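Local coordinates for protein FACT complex subunit SPT16 (Ashbya gossypii, PDB 6A8M) that probably reorganizes nucleosomes as a histone-chaperone subunit of the FACT complex during transcription, DNA replication and repair, and is represented by its N-terminal part, at residues A[31-36]-A[164-169]; A[62-67]-A[79-84]; A[72-77]-A[119-124]; A[90-95]-A[100-105]. All blocks are in the same frame, centred on the assembly; numbering follows the deposited sequence.

Interaction 1. Residues A[31-36]-A[164-169]; sequences SSLVFI and VDVSLG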
# COMPACT_ATOMS: atom_id res chain seq x y z
N SER A 31 -3.26 21.94 -15.71
CA SER A 31 -4.31 22.07 -16.71
C SER A 31 -4.62 20.76 -17.42
O SER A 31 -5.63 20.66 -18.12
CB SER A 31 -3.90 23.11 -17.77
OG SER A 31 -3.61 24.36 -17.17
N SER A 32 -3.76 19.76 -17.24
CA SER A 32 -3.92 18.43 -17.82
C SER A 32 -2.97 17.51 -17.07
O SER A 32 -2.09 17.98 -16.35
CB SER A 32 -3.61 18.41 -19.32
OG SER A 32 -2.26 18.78 -19.60
N LEU A 33 -3.16 16.20 -17.25
CA LEU A 33 -2.34 15.18 -16.61
C LEU A 33 -1.79 14.27 -17.70
O LEU A 33 -2.51 13.97 -18.66
CB LEU A 33 -3.15 14.33 -15.63
CG LEU A 33 -3.93 15.06 -14.54
CD1 LEU A 33 -4.65 14.08 -13.67
CD2 LEU A 33 -2.95 15.92 -13.71
N VAL A 34 -0.54 13.83 -17.56
CA VAL A 34 0.02 12.80 -18.44
C VAL A 34 0.73 11.73 -17.60
O VAL A 34 1.63 12.06 -16.82
CB VAL A 34 0.99 13.38 -19.48
CG1 VAL A 34 1.47 12.27 -20.39
CG2 VAL A 34 0.33 14.52 -20.30
N PHE A 35 0.34 10.47 -17.79
CA PHE A 35 0.95 9.33 -17.12
C PHE A 35 1.42 8.33 -18.17
O PHE A 35 0.65 7.97 -19.07
CB PHE A 35 -0.05 8.64 -16.17
CG PHE A 35 -0.62 9.58 -15.15
CD1 PHE A 35 0.09 9.86 -14.00
CD2 PHE A 35 -1.85 10.18 -15.34
CE1 PHE A 35 -0.41 10.73 -13.05
CE2 PHE A 35 -2.36 11.06 -14.39
CZ PHE A 35 -1.64 11.34 -13.25
N ILE A 36 2.68 7.89 -18.06
CA ILE A 36 3.28 7.03 -19.08
C ILE A 36 3.82 5.79 -18.40
O ILE A 36 4.72 5.88 -17.56
CB ILE A 36 4.40 7.74 -19.86
CG1 ILE A 36 4.03 9.19 -20.17
CG2 ILE A 36 4.72 6.97 -21.14
CD1 ILE A 36 4.44 10.18 -19.10
N VAL A 164 4.32 19.33 -12.97
CA VAL A 164 3.82 19.54 -11.62
C VAL A 164 3.60 18.17 -11.01
O VAL A 164 2.81 17.38 -11.53
CB VAL A 164 2.52 20.35 -11.62
CG1 VAL A 164 1.89 20.33 -10.25
CG2 VAL A 164 2.79 21.80 -12.09
N ASP A 165 4.29 17.86 -9.91
CA ASP A 165 4.08 16.56 -9.30
C ASP A 165 2.69 16.48 -8.68
O ASP A 165 2.23 17.43 -8.04
CB ASP A 165 5.12 16.24 -8.24
CG ASP A 165 5.01 14.80 -7.79
OD1 ASP A 165 5.52 13.92 -8.51
OD2 ASP A 165 4.37 14.57 -6.74
N VAL A 166 2.03 15.34 -8.85
CA VAL A 166 0.65 15.24 -8.37
C VAL A 166 0.51 14.17 -7.29
O VAL A 166 -0.59 13.65 -7.07
CB VAL A 166 -0.32 14.99 -9.55
CG1 VAL A 166 -0.30 16.15 -10.52
CG2 VAL A 166 0.03 13.68 -10.28
N SER A 167 1.59 13.86 -6.57
CA SER A 167 1.51 12.80 -5.56
C SER A 167 0.46 13.12 -4.49
O SER A 167 -0.32 12.25 -4.11
CB SER A 167 2.86 12.57 -4.90
OG SER A 167 3.70 11.80 -5.75
N LEU A 168 0.47 14.35 -3.96
CA LEU A 168 -0.48 14.65 -2.89
C LEU A 168 -1.91 14.57 -3.42
O LEU A 168 -2.80 14.04 -2.74
CB LEU A 168 -0.21 16.03 -2.30
CG LEU A 168 -1.23 16.57 -1.28
CD1 LEU A 168 -1.30 15.68 -0.03
CD2 LEU A 168 -0.91 18.01 -0.87
N GLY A 169 -2.13 15.08 -4.63
CA GLY A 169 -3.47 15.04 -5.20
C GLY A 169 -3.97 13.63 -5.42
O GLY A 169 -5.11 13.31 -5.09
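Val166 meets Leu33 and Phe35 with its two methyl groups, and following its side chain outward accounts for the whole contact. From the backbone, CB heads toward the strand 32-36, and there the chain forks. One branch, CG1, lies anti to the residue's own carbonyl carbon (chi1 -63°) and ends 4.2 Å from Leu33 CD2, the two side chains crossing at a slant. The other branch, CG2, sits between the backbone N and the carbonyl carbon and approaches the Phe35 ring at its edge, near the ring plane: CE1 and CZ of Phe35 are each 4.1 Å from Val166 CG2. The methyl thus straddles one ring bond instead of lying over a face. All three residues are buried, and their meeting is purely apolar.

The turn just beside it probably steadies the valine. Asp165 OD2 accepts the N-H of Ser167 N at 2.9 Å from above the carboxylate plane; this bond makes an Asx turn, and Val166 stands at the N-cap position of helix 167-174. Asp165 OD1 is in turn tied to Thr136 OG1. Leu33 and Phe35, two residues apart, point to one side of the sheet, whereas Val34 and Ile36 pack against helix 143-158. The result is a worked case of a strand-to-helix junction folding back over a central strand in an alpha/beta sheet, consistent with the AMP_N-like fold of the Spt16 N-terminal lobe.

Interaction 2. Residues A[62-67]-A[79-84]; sequences PTTLIA and AAKTRY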
# COMPACT_ATOMS: atom_id res chain seq x y z
N PRO A 62 1.03 -2.24 -19.48
CA PRO A 62 2.35 -1.77 -19.88
C PRO A 62 2.30 -1.04 -21.22
O PRO A 62 1.35 -1.18 -21.99
CB PRO A 62 3.18 -3.06 -19.98
CG PRO A 62 2.50 -3.98 -19.03
CD PRO A 62 1.03 -3.69 -19.21
N THR A 63 3.35 -0.25 -21.46
CA THR A 63 3.54 0.42 -22.75
C THR A 63 2.29 1.21 -23.15
O THR A 63 1.73 1.02 -24.23
CB THR A 63 3.91 -0.62 -23.81
OG1 THR A 63 4.92 -1.48 -23.28
CG2 THR A 63 4.45 0.04 -25.03
N THR A 64 1.82 2.05 -22.24
CA THR A 64 0.54 2.73 -22.36
C THR A 64 0.66 4.13 -21.81
O THR A 64 1.29 4.34 -20.77
CB THR A 64 -0.56 1.97 -21.58
OG1 THR A 64 -0.77 0.71 -22.20
CG2 THR A 64 -1.86 2.76 -21.54
N LEU A 65 0.07 5.09 -22.52
CA LEU A 65 -0.01 6.46 -22.05
C LEU A 65 -1.47 6.82 -21.79
O LEU A 65 -2.35 6.51 -22.59
CB LEU A 65 0.60 7.41 -23.08
CG LEU A 65 0.66 8.89 -22.70
CD1 LEU A 65 1.81 9.56 -23.46
CD2 LEU A 65 -0.64 9.60 -23.00
N ILE A 66 -1.71 7.51 -20.68
CA ILE A 66 -3.02 8.03 -20.35
C ILE A 66 -2.86 9.51 -20.05
O ILE A 66 -2.08 9.88 -19.18
CB ILE A 66 -3.64 7.31 -19.13
CG1 ILE A 66 -3.70 5.80 -19.36
CG2 ILE A 66 -5.01 7.93 -18.77
CD1 ILE A 66 -4.12 4.98 -18.11
N ALA A 67 -3.61 10.35 -20.76
CA ALA A 67 -3.62 11.78 -20.49
C ALA A 67 -5.04 12.21 -20.20
O ALA A 67 -5.98 11.73 -20.84
CB ALA A 67 -3.05 12.57 -21.67
N ALA A 79 -3.16 -2.51 -29.95
CA ALA A 79 -4.43 -2.98 -30.47
C ALA A 79 -5.02 -4.06 -29.57
O ALA A 79 -6.25 -4.12 -29.38
CB ALA A 79 -4.25 -3.51 -31.90
N ALA A 80 -4.17 -4.92 -29.00
CA ALA A 80 -4.66 -5.99 -28.13
C ALA A 80 -5.22 -5.43 -26.83
O ALA A 80 -6.26 -5.89 -26.35
CB ALA A 80 -3.53 -6.97 -27.83
N LYS A 81 -4.56 -4.43 -26.24
CA LYS A 81 -5.09 -3.83 -25.02
C LYS A 81 -6.34 -3.02 -25.31
O LYS A 81 -7.23 -2.94 -24.46
CB LYS A 81 -4.03 -2.96 -24.35
CG LYS A 81 -2.90 -3.78 -23.73
CD LYS A 81 -1.96 -2.92 -22.92
CE LYS A 81 -0.68 -3.67 -22.59
NZ LYS A 81 0.28 -3.66 -23.73
N THR A 82 -6.40 -2.40 -26.49
CA THR A 82 -7.59 -1.66 -26.89
C THR A 82 -8.83 -2.56 -26.89
O THR A 82 -9.93 -2.09 -26.59
CB THR A 82 -7.35 -1.04 -28.27
OG1 THR A 82 -6.32 -0.05 -28.16
CG2 THR A 82 -8.59 -0.37 -28.79
N ARG A 83 -8.65 -3.85 -27.17
CA ARG A 83 -9.77 -4.79 -27.17
C ARG A 83 -10.44 -4.88 -25.80
O ARG A 83 -11.66 -5.06 -25.72
CB ARG A 83 -9.31 -6.17 -27.63
N TYR A 84 -9.67 -4.76 -24.71
CA TYR A 84 -10.27 -4.80 -23.38
C TYR A 84 -11.06 -3.54 -23.07
O TYR A 84 -11.91 -3.55 -22.17
CB TYR A 84 -9.20 -4.98 -22.31
CG TYR A 84 -8.42 -6.27 -22.41
CD1 TYR A 84 -9.04 -7.49 -22.20
CD2 TYR A 84 -7.05 -6.25 -22.67
CE1 TYR A 84 -8.32 -8.67 -22.28
CE2 TYR A 84 -6.33 -7.42 -22.75
CZ TYR A 84 -6.97 -8.63 -22.56
OH TYR A 84 -6.24 -9.80 -22.64
O HOH W 1 0.53 -1.35 -25.19
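A G1 beta bulge, formed where Thr63 and Thr64 both face Leu37, opens strand 64-68 beside Lys81 in the first turn of helix 79-95. Thr63 has a left-handed backbone conformation (phi 53°), as is usual at the first position of such a bulge, and the Pro62 carbonyl next to it lies at Lys81. Lys81 is extended as far as CE, and the turn at chi4 (81°) sets NZ toward Pro62 O. Its NZ makes a weak hydrogen bond of 3.2 Å to Pro62 O. The aliphatic part of the lysine is used as well: CE packs 3.8 Å from Pro62 CD, the two side chains crossing at about a right angle.

The Pro62 carbonyl is gripped a second time from within its own segment, since Thr64 OG1 donates to Pro62 O at 2.8 Å from well above the carbonyl plane. Thr64 OG1 is also bonded to Thr77 OG1, linking the bulge to strand 72-77. A water completes the link: it accepts from Lys81 NZ at 2.7 Å and donates to Thr63 O at 2.8 Å. A leucine at Lys81 would remove the ammonium, and would probably leave the Pro62 carbonyl to the threonine hydroxyl and deprive the bridging water of its anchor on the helix. Nearer the helix, Lys81 CD passes Thr64 OG1 at 3.9 Å.

Interaction 3. Residues A[72-77]-A[119-124]; sequences GCVVIT and EDLVER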
# COMPACT_ATOMS: atom_id res chain seq x y z
N GLY A 72 -11.90 15.42 -21.79
CA GLY A 72 -11.68 14.08 -22.27
C GLY A 72 -10.39 13.45 -21.76
O GLY A 72 -9.72 13.97 -20.87
N CYS A 73 -10.09 12.30 -22.35
CA CYS A 73 -8.98 11.48 -21.94
C CYS A 73 -8.44 10.81 -23.19
O CYS A 73 -9.21 10.40 -24.05
CB CYS A 73 -9.41 10.43 -20.89
SG CYS A 73 -8.22 9.14 -20.52
N VAL A 74 -7.11 10.75 -23.31
CA VAL A 74 -6.46 10.05 -24.41
C VAL A 74 -5.72 8.87 -23.81
O VAL A 74 -4.96 9.04 -22.85
CB VAL A 74 -5.49 10.97 -25.18
CG1 VAL A 74 -4.75 10.16 -26.26
CG2 VAL A 74 -6.24 12.13 -25.81
N VAL A 75 -5.95 7.68 -24.36
CA VAL A 75 -5.19 6.48 -24.03
C VAL A 75 -4.46 6.04 -25.28
O VAL A 75 -5.10 5.81 -26.32
CB VAL A 75 -6.12 5.36 -23.52
CG1 VAL A 75 -5.32 4.14 -23.13
CG2 VAL A 75 -6.96 5.86 -22.35
N ILE A 76 -3.14 5.93 -25.20
CA ILE A 76 -2.32 5.39 -26.28
C ILE A 76 -1.90 4.00 -25.84
O ILE A 76 -1.21 3.85 -24.82
CB ILE A 76 -1.09 6.26 -26.58
CG1 ILE A 76 -1.49 7.69 -26.91
CG2 ILE A 76 -0.22 5.61 -27.70
CD1 ILE A 76 -0.30 8.63 -27.10
N THR A 77 -2.33 2.98 -26.57
CA THR A 77 -2.05 1.61 -26.15
C THR A 77 -2.21 0.69 -27.36
O THR A 77 -2.69 1.10 -28.42
CB THR A 77 -2.95 1.18 -24.99
OG1 THR A 77 -2.39 0.03 -24.35
CG2 THR A 77 -4.38 0.86 -25.48
N GLU A 119 3.59 13.53 -30.42
CA GLU A 119 3.61 14.92 -30.87
C GLU A 119 2.19 15.50 -30.89
O GLU A 119 1.97 16.61 -30.41
CB GLU A 119 4.28 15.03 -32.24
CG GLU A 119 5.78 14.79 -32.17
CD GLU A 119 6.42 14.48 -33.52
OE1 GLU A 119 5.70 14.30 -34.52
OE2 GLU A 119 7.67 14.43 -33.57
N ASP A 120 1.24 14.74 -31.45
CA ASP A 120 -0.18 15.11 -31.39
C ASP A 120 -0.62 15.39 -29.96
O ASP A 120 -1.31 16.38 -29.68
CB ASP A 120 -1.06 13.99 -31.95
CG ASP A 120 -0.87 13.76 -33.42
OD1 ASP A 120 -0.17 14.57 -34.08
OD2 ASP A 120 -1.43 12.75 -33.91
N LEU A 121 -0.25 14.50 -29.03
CA LEU A 121 -0.69 14.66 -27.65
C LEU A 121 -0.09 15.92 -27.02
O LEU A 121 -0.79 16.66 -26.32
CB LEU A 121 -0.34 13.42 -26.84
CG LEU A 121 -0.72 13.61 -25.37
CD1 LEU A 121 -2.24 13.55 -25.19
CD2 LEU A 121 -0.02 12.64 -24.51
N VAL A 122 1.19 16.19 -27.29
CA VAL A 122 1.81 17.43 -26.81
C VAL A 122 1.04 18.66 -27.31
O VAL A 122 0.91 19.65 -26.58
CB VAL A 122 3.30 17.47 -27.21
CG1 VAL A 122 3.75 18.88 -27.46
CG2 VAL A 122 4.13 16.81 -26.11
N GLU A 123 0.51 18.62 -28.54
CA GLU A 123 -0.30 19.74 -29.02
C GLU A 123 -1.53 19.94 -28.13
O GLU A 123 -1.86 21.07 -27.74
CB GLU A 123 -0.72 19.52 -30.47
CG GLU A 123 0.42 19.50 -31.49
CD GLU A 123 1.25 20.78 -31.49
OE1 GLU A 123 0.76 21.82 -31.99
OE2 GLU A 123 2.40 20.74 -30.99
N ARG A 124 -2.22 18.85 -27.79
CA ARG A 124 -3.38 18.99 -26.92
C ARG A 124 -2.97 19.47 -25.52
O ARG A 124 -3.68 20.29 -24.92
CB ARG A 124 -4.15 17.67 -26.86
CG ARG A 124 -5.56 17.81 -26.33
CD ARG A 124 -6.36 16.53 -26.47
NE ARG A 124 -6.37 16.01 -27.84
CZ ARG A 124 -7.27 15.14 -28.29
NH1 ARG A 124 -8.23 14.70 -27.48
NH2 ARG A 124 -7.22 14.72 -29.55
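Val74 points toward helix 113-128 and touches both Leu121 and Arg124, which come from the same side of that helix, three residues, about one turn, apart. The valine is the shared element, and its atoms are divided between the two partners. Leu121, with CG trans to the backbone N (chi1 177°), extends toward the strand and sets its CD1 4.1 Å from Val74 CB. Val74 CG2 turns to the arginine instead. It rests over one face of the guanidinium, 3.7 Å from Arg124 NH1 and 4.0 Å from Arg124 CZ. A bend at chi3 (-54°) turns the guanidinium out of the line of the chain, and one of its faces lies against the methyl.

The polar end has a second partner: Arg124 NH1 forms a salt bridge with Glu103 OE1 on strand 101-106, and Trp105 of that same strand packs against the arginine. Leu121, deeper in the interface, also touches Leu65 and Ala67, so the helix spans the neighbouring strands of one face of the sheet.

The chemistry is that of a graded border. Leucine on valine makes a buried, apolar centre; at its margin the guanidinium presents a face, which has no N-H pointing from it, to a methyl group, while NH1 is held by the Glu103 carboxylate, which is likely to limit rotation of the group.

Interaction 4. Residues A[90-95]-A[100-105]; sequences AQMNKK and FKIELW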
# COMPACT_ATOMS: atom_id res chain seq x y z
N ALA A 90 -16.77 3.06 -25.64
CA ALA A 90 -17.81 3.52 -26.54
C ALA A 90 -19.10 3.77 -25.79
O ALA A 90 -19.81 4.74 -26.05
CB ALA A 90 -18.04 2.50 -27.67
N GLN A 91 -19.43 2.89 -24.84
CA GLN A 91 -20.62 3.07 -24.02
C GLN A 91 -20.51 4.31 -23.15
O GLN A 91 -21.46 5.09 -23.04
CB GLN A 91 -20.86 1.82 -23.17
CG GLN A 91 -21.89 1.99 -22.06
CD GLN A 91 -22.31 0.65 -21.46
OE1 GLN A 91 -21.95 -0.41 -21.97
NE2 GLN A 91 -23.07 0.70 -20.36
N MET A 92 -19.36 4.49 -22.50
CA MET A 92 -19.15 5.69 -21.69
C MET A 92 -19.23 6.94 -22.56
O MET A 92 -19.88 7.92 -22.18
CB MET A 92 -17.80 5.60 -20.98
CG MET A 92 -17.59 6.62 -19.88
SD MET A 92 -16.10 6.26 -18.93
CE MET A 92 -16.06 4.50 -19.08
N ASN A 93 -18.60 6.91 -23.74
CA ASN A 93 -18.64 8.08 -24.61
C ASN A 93 -20.06 8.44 -25.02
O ASN A 93 -20.40 9.63 -25.12
CB ASN A 93 -17.79 7.83 -25.85
CG ASN A 93 -16.33 8.08 -25.61
OD1 ASN A 93 -15.94 8.62 -24.58
ND2 ASN A 93 -15.50 7.67 -26.58
N LYS A 94 -20.89 7.44 -25.29
CA LYS A 94 -22.26 7.74 -25.70
C LYS A 94 -23.01 8.45 -24.58
O LYS A 94 -23.74 9.41 -24.82
CB LYS A 94 -22.99 6.47 -26.12
CG LYS A 94 -24.46 6.69 -26.43
CD LYS A 94 -24.68 7.72 -27.54
CE LYS A 94 -24.39 7.14 -28.92
NZ LYS A 94 -24.73 8.10 -30.01
N LYS A 95 -22.79 8.02 -23.34
CA LYS A 95 -23.47 8.65 -22.21
C LYS A 95 -22.96 10.07 -21.98
O LYS A 95 -23.76 10.99 -21.73
CB LYS A 95 -23.28 7.82 -20.94
CG LYS A 95 -23.93 8.46 -19.74
CD LYS A 95 -24.20 7.44 -18.66
CE LYS A 95 -22.92 7.04 -17.99
NZ LYS A 95 -23.18 6.70 -16.56
N PHE A 100 -17.52 14.68 -21.85
CA PHE A 100 -16.26 13.99 -21.65
C PHE A 100 -16.11 12.91 -22.70
O PHE A 100 -16.99 12.05 -22.83
CB PHE A 100 -16.21 13.39 -20.24
CG PHE A 100 -14.86 12.91 -19.83
CD1 PHE A 100 -13.90 13.80 -19.39
CD2 PHE A 100 -14.56 11.56 -19.83
CE1 PHE A 100 -12.67 13.37 -18.99
CE2 PHE A 100 -13.31 11.12 -19.42
CZ PHE A 100 -12.37 12.03 -18.99
N LYS A 101 -15.01 12.93 -23.44
CA LYS A 101 -14.81 12.02 -24.56
C LYS A 101 -13.47 11.31 -24.40
O LYS A 101 -12.43 11.97 -24.38
CB LYS A 101 -14.86 12.78 -25.89
CG LYS A 101 -14.75 11.89 -27.11
CD LYS A 101 -14.46 12.72 -28.35
CE LYS A 101 -14.58 11.86 -29.59
NZ LYS A 101 -14.05 10.50 -29.32
N ILE A 102 -13.51 9.99 -24.32
CA ILE A 102 -12.29 9.18 -24.26
C ILE A 102 -11.92 8.78 -25.68
O ILE A 102 -12.75 8.27 -26.42
CB ILE A 102 -12.50 7.93 -23.39
CG1 ILE A 102 -12.89 8.30 -21.96
CG2 ILE A 102 -11.26 7.03 -23.41
CD1 ILE A 102 -13.37 7.09 -21.16
N GLU A 103 -10.65 9.00 -26.04
CA GLU A 103 -10.13 8.57 -27.33
C GLU A 103 -9.08 7.49 -27.11
O GLU A 103 -8.15 7.67 -26.32
CB GLU A 103 -9.51 9.75 -28.10
CG GLU A 103 -10.44 10.92 -28.24
CD GLU A 103 -9.84 12.04 -29.05
OE1 GLU A 103 -10.41 13.15 -29.03
OE2 GLU A 103 -8.82 11.81 -29.73
N LEU A 104 -9.24 6.36 -27.80
CA LEU A 104 -8.24 5.30 -27.81
C LEU A 104 -7.41 5.47 -29.08
O LEU A 104 -7.91 5.25 -30.19
CB LEU A 104 -8.91 3.93 -27.77
CG LEU A 104 -9.89 3.78 -26.61
CD1 LEU A 104 -10.64 2.45 -26.67
CD2 LEU A 104 -9.13 3.90 -25.32
N TRP A 105 -6.16 5.88 -28.91
CA TRP A 105 -5.21 5.91 -30.02
C TRP A 105 -4.41 4.61 -30.01
O TRP A 105 -3.73 4.29 -29.02
CB TRP A 105 -4.27 7.11 -29.89
CG TRP A 105 -4.95 8.47 -29.87
CD1 TRP A 105 -6.28 8.76 -30.01
CD2 TRP A 105 -4.30 9.73 -29.65
NE1 TRP A 105 -6.50 10.12 -29.90
CE2 TRP A 105 -5.30 10.74 -29.68
CE3 TRP A 105 -2.97 10.10 -29.42
CZ2 TRP A 105 -5.00 12.09 -29.51
CZ3 TRP A 105 -2.68 11.44 -29.25
CH2 TRP A 105 -3.68 12.42 -29.29
O HOH W 2 -16.46 9.27 -21.84
O HOH W 3 -18.28 11.31 -25.39
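Strand 101-105 returns alongside helix 90-95, roughly antiparallel to it (150°), the short axes 7.8 Å apart at closest, and Asn93 CA comes within 5.5 Å of Lys101 CA. Here the Asn93 amide pairs with both the N-H and the C=O of Ile102 along one edge of the strand. Asn93 CG lies anti to its carbonyl carbon (chi1 -82°), which brings the amide to the strand. Ile102 N donates to Asn93 OD1 at 2.8 Å and 170°, while Asn93 ND2 donates to Ile102 O at 2.8 Å, on a lone pair in the carbonyl plane. The amide thus imitates the next strand of a sheet, and two nearly straight bonds fix its flip. Water 2 donates to Asn93 OD1 at 2.9 Å and to Phe100 O at 3.0 Å.

A leucine in place of Asn93 would lose both polar ends and would probably leave the N-H and carbonyl of Ile102 without these mates. Met92 SD lies 3.6 Å from Ile102 CD1.

The pair closes the beta-alpha-beta unit of strand 72-77, helix 79-95 and strand 101-106, on the outermost strand of the sheet. Phe9 and Phe12 of helix 9-22 pack on Met92, while Trp105 reaches helix 113-128.

How the interactions relate
From the N terminus, strand 32-37 is reached first, and interaction 1 returns to it only at residues 164-169, closing the widest loop; the other three contacts are nested inside it. Interaction 2 joins strand 64-68 to the start of helix 79-95 and crosses interaction 3, whose strand 72-77 lies between those elements and whose helix 113-128 comes later. Interaction 4 follows interaction 2 in series, uses the far end of the same helix, and is nested within interaction 3. Sheet bonds connect the sites: Phe35 N to Ile66 O, Leu65 O to Ile76 N, and Cys73 O to Glu103 N. Together they tie helices 79-95 and 113-128 and the start of helix 167-174 to one mixed sheet.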